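Local coordinates for protein TadZ (Pseudomonas aeruginosa, PDB 4LDA) that is a pilus assembly protein, present here as its N-terminal CheY-like domain, whose full-length form may bind and hydrolyse ATP, at residues L41-S55 / L71-I83. Residues are numbered along the deposited sequence; the frame is centred on the assembly and turned at random.
Sequences LALLDVTAAGVLFIS and LVSARPMLSVVAI
L52 and I54 of strand 51-55 meet V80 of the neighbouring parallel strand 79-83, and on this face of the sheet L44 of helix 37-47 and L71 of helix 61-74 pack against L52. Five backbone hydrogen bonds, the first accepted by G50 just ahead of the strand, run from S79 N to G50 O (2.9 Å) through to I83 N to I54 O (2.8 Å). V80 CG1 lies 3.7 Å from I54 CG2, while L52 CD2 reaches L71 CD1 at 3.9 Å. L44 lies across L71 and L78, its CD1 3.8 Å from L71 CD2. L78, with CG trans to its backbone N (chi1 178°), lays CD1 against the face of the G50 peptide group, 3.7 Å from G50 O. On the other face V81 CB packs obliquely on the F53 ring (3.7 Å to CD1), and I117 and L116 of helix 110-121 cover this pair. Packing gives way to solvent on the outer side, where R75, just past helix 61-74, turns at CG (chi2 66°) and passes L41, whose CB sits over one guanidinium face; NH2 forms a salt bridge with D45 OD2 (2.8 Å), but its hydrogen bonds to the carboxylate are all weak. Strand 51-55, helix 61-74 and strand 79-83 form a beta-alpha-beta unit within the 2-1-3-4-5 parallel sheet of the CheY-like receiver fold.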
loop_
_atom_site.group_PDB
_atom_site.type_symbol
_atom_site.label_atom_id
_atom_site.label_comp_id
_atom_site.label_asym_id
_atom_site.label_seq_id
_atom_site.Cartn_x
_atom_site.Cartn_y
_atom_site.Cartn_z
ATOM N N LEU A 41 -10.464 -6.947 -2.698
ATOM C CA LEU A 41 -11.492 -5.906 -2.778
ATOM C C LEU A 41 -12.493 -6.056 -1.628
ATOM O O LEU A 41 -12.900 -5.045 -1.062
ATOM C CB LEU A 41 -12.221 -5.913 -4.131
ATOM C CG LEU A 41 -11.402 -5.482 -5.357
ATOM C CD1 LEU A 41 -12.160 -5.723 -6.609
ATOM C CD2 LEU A 41 -10.947 -4.017 -5.282
ATOM N N ALA A 42 -12.840 -7.317 -1.251
ATOM C CA ALA A 42 -13.722 -7.644 -0.117
ATOM C C ALA A 42 -13.117 -7.171 1.203
ATOM O O ALA A 42 -13.836 -6.610 2.030
ATOM C CB ALA A 42 -13.967 -9.136 -0.053
ATOM N N LEU A 43 -11.795 -7.378 1.381
ATOM C CA LEU A 43 -11.050 -6.985 2.575
ATOM C C LEU A 43 -10.904 -5.445 2.687
ATOM O O LEU A 43 -10.935 -4.914 3.792
ATOM C CB LEU A 43 -9.669 -7.635 2.547
ATOM C CG LEU A 43 -9.051 -7.909 3.890
ATOM C CD1 LEU A 43 -9.619 -9.193 4.494
ATOM C CD2 LEU A 43 -7.551 -8.018 3.771
ATOM N N LEU A 44 -10.772 -4.740 1.549
ATOM C CA LEU A 44 -10.708 -3.283 1.517
ATOM C C LEU A 44 -12.041 -2.687 1.917
ATOM O O LEU A 44 -12.057 -1.685 2.625
ATOM C CB LEU A 44 -10.296 -2.766 0.123
ATOM C CG LEU A 44 -8.845 -2.965 -0.276
ATOM C CD1 LEU A 44 -8.670 -2.835 -1.764
ATOM C CD2 LEU A 44 -7.913 -2.033 0.479
ATOM N N ASP A 45 -13.152 -3.313 1.489
ATOM C CA ASP A 45 -14.516 -2.859 1.748
ATOM C C ASP A 45 -14.927 -3.048 3.206
ATOM O O ASP A 45 -15.496 -2.119 3.779
ATOM C CB ASP A 45 -15.517 -3.597 0.840
ATOM C CG ASP A 45 -15.430 -3.293 -0.657
ATOM O OD1 ASP A 45 -14.732 -2.310 -1.037
ATOM O OD2 ASP A 45 -16.068 -4.026 -1.446
ATOM N N VAL A 46 -14.644 -4.221 3.808
ATOM C CA VAL A 46 -15.039 -4.538 5.186
ATOM C C VAL A 46 -14.220 -3.688 6.183
ATOM O O VAL A 46 -14.777 -3.270 7.193
ATOM C CB VAL A 46 -14.942 -6.064 5.491
ATOM C CG1 VAL A 46 -13.505 -6.577 5.516
ATOM C CG2 VAL A 46 -15.672 -6.428 6.780
ATOM N N THR A 47 -12.945 -3.390 5.884
ATOM C CA THR A 47 -12.091 -2.580 6.764
ATOM C C THR A 47 -12.193 -1.097 6.426
ATOM O O THR A 47 -11.636 -0.289 7.167
ATOM C CB THR A 47 -10.621 -3.026 6.693
ATOM O OG1 THR A 47 -10.088 -2.794 5.386
ATOM C CG2 THR A 47 -10.425 -4.466 7.105
ATOM N N ALA A 48 -12.882 -0.735 5.315
ATOM C CA ALA A 48 -13.074 0.640 4.798
ATOM C C ALA A 48 -11.695 1.362 4.647
ATOM O O ALA A 48 -11.540 2.556 4.925
ATOM C CB ALA A 48 -14.030 1.429 5.694
ATOM N N ALA A 49 -10.705 0.587 4.187
ATOM C CA ALA A 49 -9.327 0.997 3.989
ATOM C C ALA A 49 -9.186 1.871 2.751
ATOM O O ALA A 49 -9.718 1.524 1.684
ATOM C CB ALA A 49 -8.447 -0.233 3.865
ATOM N N GLY A 50 -8.469 2.990 2.913
ATOM C CA GLY A 50 -8.200 3.944 1.828
ATOM C C GLY A 50 -6.771 3.876 1.306
ATOM O O GLY A 50 -6.441 4.491 0.283
ATOM N N VAL A 51 -5.904 3.128 2.038
ATOM C CA VAL A 51 -4.499 2.934 1.688
ATOM C C VAL A 51 -4.191 1.439 1.672
ATOM O O VAL A 51 -4.552 0.720 2.615
ATOM C CB VAL A 51 -3.528 3.693 2.634
ATOM C CG1 VAL A 51 -2.056 3.451 2.247
ATOM C CG2 VAL A 51 -3.859 5.182 2.667
ATOM N N LEU A 52 -3.511 0.986 0.588
ATOM C CA LEU A 52 -3.042 -0.378 0.428
ATOM C C LEU A 52 -1.538 -0.360 0.170
ATOM O O LEU A 52 -1.075 0.312 -0.755
ATOM C CB LEU A 52 -3.794 -1.130 -0.687
ATOM C CG LEU A 52 -3.369 -2.582 -0.902
ATOM C CD1 LEU A 52 -4.554 -3.483 -0.927
ATOM C CD2 LEU A 52 -2.572 -2.754 -2.186
ATOM N N PHE A 53 -0.785 -1.109 0.986
ATOM C CA PHE A 53 0.651 -1.288 0.831
ATOM C C PHE A 53 0.902 -2.590 0.066
ATOM O O PHE A 53 0.304 -3.607 0.387
ATOM C CB PHE A 53 1.357 -1.280 2.190
ATOM C CG PHE A 53 1.256 0.040 2.904
ATOM C CD1 PHE A 53 2.156 1.063 2.634
ATOM C CD2 PHE A 53 0.276 0.253 3.869
ATOM C CE1 PHE A 53 2.069 2.281 3.299
ATOM C CE2 PHE A 53 0.178 1.477 4.529
ATOM C CZ PHE A 53 1.082 2.474 4.253
ATOM N N ILE A 54 1.737 -2.546 -0.973
ATOM C CA ILE A 54 2.055 -3.745 -1.751
ATOM C C ILE A 54 3.582 -3.818 -1.924
ATOM O O ILE A 54 4.214 -2.871 -2.371
ATOM C CB ILE A 54 1.292 -3.837 -3.100
ATOM C CG1 ILE A 54 1.484 -5.253 -3.759
ATOM C CG2 ILE A 54 1.600 -2.639 -4.039
ATOM C CD1 ILE A 54 0.638 -5.536 -4.975
ATOM N N SER A 55 4.160 -4.936 -1.489
ATOM C CA SER A 55 5.589 -5.188 -1.572
ATOM C C SER A 55 5.908 -5.736 -2.974
ATOM O O SER A 55 5.329 -6.741 -3.408
ATOM C CB SER A 55 6.030 -6.129 -0.457
ATOM O OG SER A 55 7.443 -6.214 -0.439
ATOM N N LEU A 71 -6.866 -3.358 -9.031
ATOM C CA LEU A 71 -7.310 -2.630 -7.834
ATOM C C LEU A 71 -7.662 -1.182 -8.149
ATOM O O LEU A 71 -8.722 -0.714 -7.750
ATOM C CB LEU A 71 -6.228 -2.639 -6.732
ATOM C CG LEU A 71 -6.040 -3.899 -5.949
ATOM C CD1 LEU A 71 -4.705 -3.893 -5.256
ATOM C CD2 LEU A 71 -7.169 -4.103 -4.964
ATOM N N VAL A 72 -6.747 -0.475 -8.833
ATOM C CA VAL A 72 -6.862 0.933 -9.214
ATOM C C VAL A 72 -8.076 1.096 -10.200
ATOM O O VAL A 72 -8.812 2.081 -10.089
ATOM C CB VAL A 72 -5.510 1.434 -9.788
ATOM C CG1 VAL A 72 -5.647 2.754 -10.526
ATOM C CG2 VAL A 72 -4.479 1.561 -8.670
ATOM N N SER A 73 -8.330 0.104 -11.075
ATOM C CA SER A 73 -9.492 0.117 -11.969
ATOM C C SER A 73 -10.796 0.035 -11.171
ATOM O O SER A 73 -11.717 0.821 -11.410
ATOM C CB SER A 73 -9.435 -1.038 -12.973
ATOM O OG SER A 73 -8.358 -0.914 -13.887
ATOM N N ALA A 74 -10.855 -0.907 -10.213
ATOM C CA ALA A 74 -12.029 -1.168 -9.387
ATOM C C ALA A 74 -12.259 -0.069 -8.335
ATOM O O ALA A 74 -13.404 0.308 -8.095
ATOM C CB ALA A 74 -11.883 -2.516 -8.703
ATOM N N ARG A 75 -11.191 0.406 -7.681
ATOM C CA ARG A 75 -11.254 1.443 -6.644
ATOM C C ARG A 75 -10.331 2.604 -7.045
ATOM O O ARG A 75 -9.141 2.605 -6.712
ATOM C CB ARG A 75 -10.891 0.867 -5.251
ATOM C CG ARG A 75 -12.072 0.340 -4.416
ATOM C CD ARG A 75 -12.733 -0.868 -5.028
ATOM N NE ARG A 75 -13.805 -1.447 -4.219
ATOM C CZ ARG A 75 -14.652 -2.356 -4.687
ATOM N NH1 ARG A 75 -14.577 -2.754 -5.951
ATOM N NH2 ARG A 75 -15.599 -2.854 -3.907
ATOM N N PRO A 76 -10.856 3.590 -7.796
ATOM C CA PRO A 76 -9.987 4.679 -8.285
ATOM C C PRO A 76 -9.504 5.624 -7.180
ATOM O O PRO A 76 -8.459 6.265 -7.342
ATOM C CB PRO A 76 -10.880 5.433 -9.282
ATOM C CG PRO A 76 -12.026 4.505 -9.566
ATOM C CD PRO A 76 -12.230 3.728 -8.316
HETATM N N MSE A 77 -10.253 5.702 -6.065
HETATM C CA MSE A 77 -9.938 6.581 -4.935
HETATM C C MSE A 77 -8.926 5.945 -3.960
HETATM O O MSE A 77 -8.445 6.634 -3.053
HETATM C CB MSE A 77 -11.226 6.962 -4.183
HETATM C CG MSE A 77 -12.196 7.837 -5.013
HETATM SE SE MSE A 77 -11.442 9.551 -5.705
HETATM C CE MSE A 77 -10.639 8.989 -7.449
ATOM N N LEU A 78 -8.610 4.648 -4.146
ATOM C CA LEU A 78 -7.665 3.910 -3.312
ATOM C C LEU A 78 -6.235 4.397 -3.556
ATOM O O LEU A 78 -5.821 4.545 -4.714
ATOM C CB LEU A 78 -7.770 2.388 -3.600
ATOM C CG LEU A 78 -6.814 1.446 -2.834
ATOM C CD1 LEU A 78 -7.207 1.320 -1.378
ATOM C CD2 LEU A 78 -6.769 0.082 -3.475
ATOM N N SER A 79 -5.484 4.635 -2.464
ATOM C CA SER A 79 -4.074 5.009 -2.546
ATOM C C SER A 79 -3.230 3.740 -2.417
ATOM O O SER A 79 -3.263 3.083 -1.380
ATOM C CB SER A 79 -3.699 6.044 -1.486
ATOM O OG SER A 79 -4.484 7.216 -1.577
ATOM N N VAL A 80 -2.536 3.358 -3.495
ATOM C CA VAL A 80 -1.673 2.184 -3.478
ATOM C C VAL A 80 -0.226 2.696 -3.276
ATOM O O VAL A 80 0.254 3.522 -4.056
ATOM C CB VAL A 80 -1.846 1.270 -4.729
ATOM C CG1 VAL A 80 -0.894 0.082 -4.683
ATOM C CG2 VAL A 80 -3.281 0.778 -4.856
ATOM N N VAL A 81 0.427 2.242 -2.195
ATOM C CA VAL A 81 1.813 2.586 -1.863
ATOM C C VAL A 81 2.674 1.340 -2.048
ATOM O O VAL A 81 2.453 0.335 -1.376
ATOM C CB VAL A 81 1.964 3.177 -0.424
ATOM C CG1 VAL A 81 3.417 3.542 -0.135
ATOM C CG2 VAL A 81 1.058 4.394 -0.220
ATOM N N ALA A 82 3.645 1.403 -2.966
ATOM C CA ALA A 82 4.547 0.278 -3.225
ATOM C C ALA A 82 5.714 0.280 -2.245
ATOM O O ALA A 82 6.145 1.335 -1.803
ATOM C CB ALA A 82 5.058 0.327 -4.656
ATOM N N ILE A 83 6.185 -0.906 -1.874
ATOM C CA ILE A 83 7.313 -1.129 -0.967
ATOM C C ILE A 83 8.356 -1.926 -1.759
ATOM O O ILE A 83 8.040 -2.990 -2.273
ATOM C CB ILE A 83 6.891 -1.830 0.362
ATOM C CG1 ILE A 83 5.810 -1.062 1.129
ATOM C CG2 ILE A 83 8.098 -2.148 1.267
ATOM C CD1 ILE A 83 5.055 -1.961 2.170
#